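Alr1585 protein (Nostoc sp., PDB 5C2I) is a haem-containing DyP-type (dye-decolorizing) peroxidase that probably uses hydrogen peroxide to oxidise dyes and related substrates. Local coordinates at residues N33-H38 / S236-D241; V205-F210 / I362-V367. The protein carries 1 engineered substitution. One frame throughout, in Å; residues are numbered along the deposited sequence.

Overall arrangement
From the N terminus, the chain passes helix 24-29 and enters loop 33-38, which leads into strand 42-50 of the first antiparallel sheet. Segment 205-210 follows, running from strand 195-196 to helix 212-221. At 236-241 the chain returns to 33-38, closing contact 1 around 197 intervening residues at the edge of the second sheet. Contact 2 closes when strand 363-369 of that sheet meets 205-210 beside the haem, with 151 residues between. The segments alternate along the sequence, so the two closures cross. Their centres lie about 11 Å apart, and the side chain of Arg365 reaches from contact 2 into loop 33-38, tying the haem wall to the junction of the two sheets.

Contact 1 (N33-H38 / S236-D241); sequences NILKGH and SILVED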
loop_
_atom_site.group_PDB
_atom_site.type_symbol
_atom_site.label_atom_id
_atom_site.label_comp_id
_atom_site.label_asym_id
_atom_site.label_seq_id
_atom_site.Cartn_x
_atom_site.Cartn_y
_atom_site.Cartn_z
ATOM N N ASN A 33 1.685 6.049 30.194
ATOM C CA ASN A 33 2.124 7.137 29.308
ATOM C C ASN A 33 3.131 8.082 29.943
ATOM O O ASN A 33 3.590 9.022 29.284
ATOM C CB ASN A 33 0.914 7.932 28.771
ATOM C CG ASN A 33 1.214 8.734 27.518
ATOM O OD1 ASN A 33 1.977 8.314 26.643
ATOM N ND2 ASN A 33 0.569 9.891 27.410
ATOM N N ILE A 34 3.536 7.807 31.172
ATOM C CA ILE A 34 4.460 8.670 31.872
ATOM C C ILE A 34 5.887 8.083 31.778
ATOM O O ILE A 34 6.719 8.645 31.103
ATOM C CB ILE A 34 4.010 8.894 33.322
ATOM C CG1 ILE A 34 2.640 9.635 33.331
ATOM C CG2 ILE A 34 5.024 9.735 34.088
ATOM C CD1 ILE A 34 1.917 9.612 34.696
ATOM N N LEU A 35 6.118 6.917 32.402
ATOM C CA LEU A 35 7.408 6.247 32.314
ATOM C C LEU A 35 7.729 5.715 30.922
ATOM O O LEU A 35 8.912 5.621 30.559
ATOM C CB LEU A 35 7.514 5.125 33.331
ATOM C CG LEU A 35 7.356 5.554 34.784
ATOM C CD1 LEU A 35 7.497 4.350 35.696
ATOM C CD2 LEU A 35 8.330 6.662 35.176
ATOM N N LYS A 36 6.682 5.353 30.174
ATOM C CA LYS A 36 6.824 4.905 28.798
ATOM C C LYS A 36 5.604 5.357 28.047
ATOM O O LYS A 36 4.472 5.223 28.520
ATOM C CB LYS A 36 6.954 3.360 28.744
ATOM C CG LYS A 36 7.079 2.770 27.330
ATOM C CD LYS A 36 7.694 1.369 27.386
ATOM C CE LYS A 36 7.557 0.626 26.054
ATOM N NZ LYS A 36 8.171 1.456 24.968
ATOM N N GLY A 37 5.812 5.883 26.853
ATOM C CA GLY A 37 4.708 6.379 26.015
ATOM C C GLY A 37 3.705 5.301 25.641
ATOM O O GLY A 37 4.063 4.136 25.490
ATOM N N HIS A 38 2.431 5.680 25.535
ATOM C CA HIS A 38 1.377 4.685 25.218
ATOM C C HIS A 38 1.586 4.019 23.847
ATOM O O HIS A 38 1.109 2.917 23.642
ATOM C CB HIS A 38 -0.049 5.256 25.368
ATOM C CG HIS A 38 -0.377 6.400 24.454
ATOM N ND1 HIS A 38 -0.456 6.259 23.081
ATOM C CD2 HIS A 38 -0.728 7.680 24.720
ATOM C CE1 HIS A 38 -0.806 7.414 22.543
ATOM N NE2 HIS A 38 -0.981 8.295 23.516
ATOM N N SER A 236 12.934 12.499 38.714
ATOM C CA SER A 236 12.926 13.484 37.659
ATOM C C SER A 236 11.590 13.505 36.892
ATOM O O SER A 236 11.366 14.377 36.050
ATOM C CB SER A 236 14.082 13.295 36.682
ATOM O OG SER A 236 13.787 12.145 35.897
ATOM N N ILE A 237 10.689 12.589 37.223
ATOM C CA ILE A 237 9.397 12.559 36.565
ATOM C C ILE A 237 8.206 12.310 37.524
ATOM O O ILE A 237 7.108 12.817 37.265
ATOM C CB ILE A 237 9.413 11.525 35.397
ATOM C CG1 ILE A 237 8.226 11.673 34.475
ATOM C CG2 ILE A 237 9.511 10.073 35.902
ATOM C CD1 ILE A 237 8.321 10.859 33.193
ATOM N N LEU A 238 8.410 11.523 38.583
ATOM C CA LEU A 238 7.338 11.227 39.531
ATOM C C LEU A 238 7.351 12.104 40.766
ATOM O O LEU A 238 8.394 12.472 41.233
ATOM C CB LEU A 238 7.406 9.752 39.958
ATOM C CG LEU A 238 7.358 8.732 38.823
ATOM C CD1 LEU A 238 7.232 7.336 39.376
ATOM C CD2 LEU A 238 6.229 9.014 37.846
ATOM N N VAL A 239 6.169 12.362 41.316
ATOM C CA VAL A 239 6.033 12.915 42.655
ATOM C C VAL A 239 4.948 12.138 43.381
ATOM O O VAL A 239 3.966 11.641 42.776
ATOM C CB VAL A 239 5.657 14.402 42.784
ATOM C CG1 VAL A 239 6.842 15.308 42.440
ATOM C CG2 VAL A 239 4.446 14.671 41.946
ATOM N N GLU A 240 5.098 12.092 44.675
ATOM C CA GLU A 240 4.065 11.489 45.513
ATOM C C GLU A 240 2.747 12.206 45.282
ATOM O O GLU A 240 2.685 13.432 45.302
ATOM C CB GLU A 240 4.407 11.610 46.984
ATOM C CG GLU A 240 5.309 10.539 47.486
ATOM C CD GLU A 240 5.561 10.661 48.984
ATOM O OE1 GLU A 240 4.743 11.249 49.718
ATOM O OE2 GLU A 240 6.618 10.187 49.404
ATOM N N ASP A 241 1.683 11.449 45.070
ATOM C CA ASP A 241 0.370 12.067 45.024
ATOM C C ASP A 241 -0.039 12.334 46.497
ATOM O O ASP A 241 -0.282 11.402 47.250
ATOM C CB ASP A 241 -0.623 11.154 44.340
ATOM C CG ASP A 241 -2.036 11.753 44.263
ATOM O OD1 ASP A 241 -2.308 12.802 44.907
ATOM O OD2 ASP A 241 -2.844 11.162 43.518
#
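Ile34 and Leu35 from the loop 33-38 meet Ile237 and Leu238 in a buried apolar cluster of branched side chains. The shortest side-chain approach sets the CG2 methyl of Ile34 against CD1 of Ile237, 3.6 Å away. Ile237 is extended toward the loop: its CG1 lies anti to the backbone N (chi1 -167°) and its chain continues straight, carrying CD1 also to within 3.4 Å of the carbonyl O of Ile34. The other branch, Ile237 CG2, meets CD2 of Leu35 at 3.7 Å. Leu238 contributes a single methyl, CD2, which touches both loop residues, Ile34 CG2 at 4.0 Å and Leu35 CD2 at 4.1 Å; the two leucines cross at about a right angle. Leu30, against Leu35 and Leu238, and Phe210, against Ile237, extend the cluster.

Polar interactions hold the two backbones separately. Within the loop, the N-H of His38 bonds to OD1 of Asn33 at 2.9 Å, tying the two ends of the segment together. The carbonyls of Asn33 and Ile34 receive NE and NH2 of Arg365, so the oxygen that lies against Ile237 is not left without a donor in this buried setting. On the other segment, the carbonyl O of Ile237 is bonded to Ser252 OG, and Val239 pairs through its backbone with Gly251 on strand 250-261.

This is hydrophobic packing between the loop that leads into strand 42-50 and the residues that run into the short strand 239-240, at the meeting of the two antiparallel sheets characteristic of the DyP-type peroxidase fold.

Contact 2 (V205-F210 / I362-V367); sequences VSQPLF and ITRRAV. With HEM (protoporphyrin IX containing Fe), chain E.
Arg364 and Ser206 meet at the haem propionates, in the pocket of a DyP-type peroxidase, where Arg364 occupies the place of the distal arginine known in this family. Arg364 NH1 bonds to haem propionate O2A at 2.9 Å and also donates to water 3, which is bound to the iron at 2.3 Å. Arg364 NH2 shares the same propionate oxygen and donates to the carbonyl O of Ser206 at 2.9 Å; this acceptor lies in the guanidinium plane, although NH2 sits above the plane of the carbonyl. One face of the Arg364 guanidinium lies over haem C4D, which is offset toward the rim of the group. Ser206 adds its own grip on both propionates, through its N to haem O1A at 3.0 Å and through its OG to haem O2D at 2.6 Å. A leucine in place of Arg364 would probably leave propionate O2A and the iron-bound water each short of a donor, and the carbonyl of Ser206 without its cross-link to the strand.

Behind this shell, the amide of Gln207 spans the backbone of Arg364 like a neighbouring strand. Gln207 OE1 takes the backbone N-H of Arg364 on a lone pair, in the carbonyl plane, at 2.9 Å, while Gln207 NE2 donates to Arg364 O at 2.8 Å. A bend at chi2 (-93°) brings the amide alongside the chain. Water 1 joins OE1, Ile362 O and Arg364 NE, steadying the guanidinium from its edge. Thr363 and Arg365 pair with strand 383-390 through their backbones. Arg365, held by the loop carbonyls of Asn33 and Ile34, reaches Pro208 O through water 2, which accepts from NH2 and donates to the carbonyl. Farther out, Pro208 packs on Thr363, whose OG1 lies at the edge of the Phe210 ring, in its plane, 3.6 Å from Phe210 CE2.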
loop_
_atom_site.group_PDB
_atom_site.type_symbol
_atom_site.label_atom_id
_atom_site.label_comp_id
_atom_site.label_asym_id
_atom_site.label_seq_id
_atom_site.Cartn_x
_atom_site.Cartn_y
_atom_site.Cartn_z
ATOM N N VAL A 205 13.494 11.232 19.345
ATOM C CA VAL A 205 14.683 10.395 19.370
ATOM C C VAL A 205 15.305 10.319 20.801
ATOM O O VAL A 205 15.565 9.220 21.321
ATOM C CB VAL A 205 15.755 10.902 18.389
ATOM C CG1 VAL A 205 16.989 10.050 18.476
ATOM C CG2 VAL A 205 15.218 10.958 16.970
ATOM N N SER A 206 15.575 11.479 21.400
ATOM C CA SER A 206 16.301 11.544 22.683
ATOM C C SER A 206 15.360 11.758 23.861
ATOM O O SER A 206 14.738 12.838 24.000
ATOM C CB SER A 206 17.330 12.665 22.647
ATOM O OG SER A 206 18.075 12.660 23.849
ATOM N N GLN A 207 15.243 10.726 24.691
ATOM C CA GLN A 207 14.328 10.757 25.846
ATOM C C GLN A 207 15.005 10.275 27.128
ATOM O O GLN A 207 15.838 9.367 27.089
ATOM C CB GLN A 207 13.135 9.872 25.600
ATOM C CG GLN A 207 12.289 10.269 24.412
ATOM C CD GLN A 207 11.146 11.174 24.788
ATOM O OE1 GLN A 207 11.261 12.046 25.671
ATOM N NE2 GLN A 207 10.011 10.937 24.148
ATOM N N PRO A 208 14.634 10.852 28.266
ATOM C CA PRO A 208 14.897 10.139 29.519
ATOM C C PRO A 208 14.253 8.763 29.513
ATOM O O PRO A 208 13.095 8.638 29.081
ATOM C CB PRO A 208 14.227 11.020 30.580
ATOM C CG PRO A 208 13.951 12.313 29.937
ATOM C CD PRO A 208 13.812 12.058 28.473
ATOM N N LEU A 209 14.974 7.749 29.980
ATOM C CA LEU A 209 14.473 6.380 29.964
ATOM C C LEU A 209 14.345 5.858 31.378
ATOM O O LEU A 209 15.218 6.119 32.237
ATOM C CB LEU A 209 15.410 5.468 29.162
ATOM C CG LEU A 209 15.673 5.948 27.719
ATOM C CD1 LEU A 209 16.565 4.927 27.014
ATOM C CD2 LEU A 209 14.367 6.105 26.959
ATOM N N PHE A 210 13.304 5.051 31.587
ATOM C CA PHE A 210 12.954 4.519 32.910
ATOM C C PHE A 210 12.694 3.023 32.936
ATOM O O PHE A 210 13.125 2.350 33.845
ATOM C CB PHE A 210 11.686 5.230 33.426
ATOM C CG PHE A 210 11.812 6.719 33.446
ATOM C CD1 PHE A 210 12.499 7.354 34.465
ATOM C CD2 PHE A 210 11.273 7.485 32.441
ATOM C CE1 PHE A 210 12.640 8.735 34.463
ATOM C CE2 PHE A 210 11.423 8.861 32.436
ATOM C CZ PHE A 210 12.079 9.462 33.470
ATOM N N ILE A 362 13.194 16.846 30.199
ATOM C CA ILE A 362 11.770 16.591 30.135
ATOM C C ILE A 362 11.504 15.295 29.361
ATOM O O ILE A 362 12.293 14.880 28.527
ATOM C CB ILE A 362 11.024 17.737 29.432
ATOM C CG1 ILE A 362 11.572 17.983 28.024
ATOM C CG2 ILE A 362 11.100 19.016 30.281
ATOM C CD1 ILE A 362 10.671 18.888 27.176
ATOM N N THR A 363 10.378 14.655 29.669
ATOM C CA THR A 363 10.002 13.416 29.009
ATOM C C THR A 363 8.838 13.731 28.076
ATOM O O THR A 363 7.752 14.102 28.522
ATOM C CB THR A 363 9.611 12.381 30.070
ATOM O OG1 THR A 363 10.728 12.108 30.924
ATOM C CG2 THR A 363 9.109 11.072 29.448
ATOM N N ARG A 364 9.083 13.661 26.779
ATOM C CA ARG A 364 8.139 14.179 25.778
ATOM C C ARG A 364 7.137 13.072 25.343
ATOM O O ARG A 364 7.524 11.884 25.122
ATOM C CB ARG A 364 8.911 14.742 24.595
ATOM C CG ARG A 364 9.691 16.007 24.972
ATOM C CD ARG A 364 10.536 16.540 23.817
ATOM N NE ARG A 364 11.604 15.575 23.575
ATOM C CZ ARG A 364 12.061 15.221 22.380
ATOM N NH1 ARG A 364 11.586 15.767 21.282
ATOM N NH2 ARG A 364 13.006 14.316 22.285
ATOM N N ARG A 365 5.890 13.461 25.197
ATOM C CA ARG A 365 4.827 12.558 24.745
ATOM C C ARG A 365 3.943 13.247 23.723
ATOM O O ARG A 365 2.709 13.199 23.823
ATOM C CB ARG A 365 4.000 12.067 25.953
ATOM C CG ARG A 365 4.797 11.388 27.061
ATOM C CD ARG A 365 5.229 9.981 26.674
ATOM N NE ARG A 365 6.043 9.339 27.719
ATOM C CZ ARG A 365 7.276 8.872 27.565
ATOM N NH1 ARG A 365 7.935 9.091 26.442
ATOM N NH2 ARG A 365 7.909 8.254 28.562
ATOM N N ALA A 366 4.598 13.966 22.803
ATOM C CA ALA A 366 3.898 14.827 21.857
ATOM C C ALA A 366 3.289 14.033 20.710
ATOM O O ALA A 366 3.718 12.888 20.408
ATOM C CB ALA A 366 4.833 15.901 21.327
ATOM N N VAL A 367 2.301 14.629 20.051
ATOM C CA VAL A 367 1.676 14.036 18.861
ATOM C C VAL A 367 1.348 15.171 17.916
ATOM O O VAL A 367 1.362 16.349 18.321
ATOM C CB VAL A 367 0.401 13.233 19.157
ATOM C CG1 VAL A 367 0.713 12.011 19.999
ATOM C CG2 VAL A 367 -0.624 14.081 19.868
HETATM C CHA HEM E . 14.345 17.408 20.371
HETATM C CHB HEM E . 11.382 19.399 17.128
HETATM C CHC HEM E . 9.304 21.990 20.649
HETATM C CHD HEM E . 12.448 20.165 23.805
HETATM C C1A HEM E . 13.732 17.740 19.174
HETATM C C2A HEM E . 14.097 17.223 17.895
HETATM C C3A HEM E . 13.265 17.784 16.991
HETATM C C4A HEM E . 12.377 18.618 17.707
HETATM C CMA HEM E . 13.216 17.543 15.506
HETATM C CAA HEM E . 15.213 16.220 17.576
HETATM C CBA HEM E . 14.872 14.729 17.643
HETATM C CGA HEM E . 14.443 14.389 19.044
HETATM O O1A HEM E . 15.280 14.130 19.957
HETATM O O2A HEM E . 13.236 14.373 19.293
HETATM C C1B HEM E . 10.533 20.245 17.841
HETATM C C2B HEM E . 9.455 20.991 17.248
HETATM C C3B HEM E . 8.856 21.670 18.215
HETATM C C4B HEM E . 9.625 21.386 19.428
HETATM C CMB HEM E . 9.083 20.949 15.809
HETATM C CAB HEM E . 7.656 22.544 18.207
HETATM C CBB HEM E . 6.675 22.465 17.291
HETATM C C1C HEM E . 10.018 21.763 21.837
HETATM C C2C HEM E . 9.849 22.437 23.028
HETATM C C3C HEM E . 10.763 21.929 23.915
HETATM C C4C HEM E . 11.466 20.922 23.244
HETATM C CMC HEM E . 8.826 23.486 23.356
HETATM C CAC HEM E . 11.043 22.321 25.296
HETATM C CBC HEM E . 10.901 23.498 25.855
HETATM C C1D HEM E . 13.123 19.176 23.093
HETATM C C2D HEM E . 14.111 18.323 23.746
HETATM C C3D HEM E . 14.675 17.591 22.795
HETATM C C4D HEM E . 13.967 17.980 21.556
HETATM C CMD HEM E . 14.478 18.274 25.220
HETATM C CAD HEM E . 15.723 16.533 22.994
HETATM C CBD HEM E . 17.153 17.085 22.997
HETATM C CGD HEM E . 18.117 15.972 23.243
HETATM O O1D HEM E . 19.009 15.827 22.410
HETATM O O2D HEM E . 18.044 15.203 24.262
HETATM N NA HEM E . 12.728 18.652 19.036
HETATM N NB HEM E . 10.628 20.574 19.091
HETATM N NC HEM E . 11.072 20.903 21.935
HETATM N ND HEM E . 13.118 18.998 21.770
HETATM FE FE HEM E . 11.932 19.787 20.470
HETATM O O HOH W 1 12.875 14.364 25.860
HETATM O O HOH W 2 10.662 7.751 28.189
HETATM O O HOH W 3 10.214 18.276 20.951
#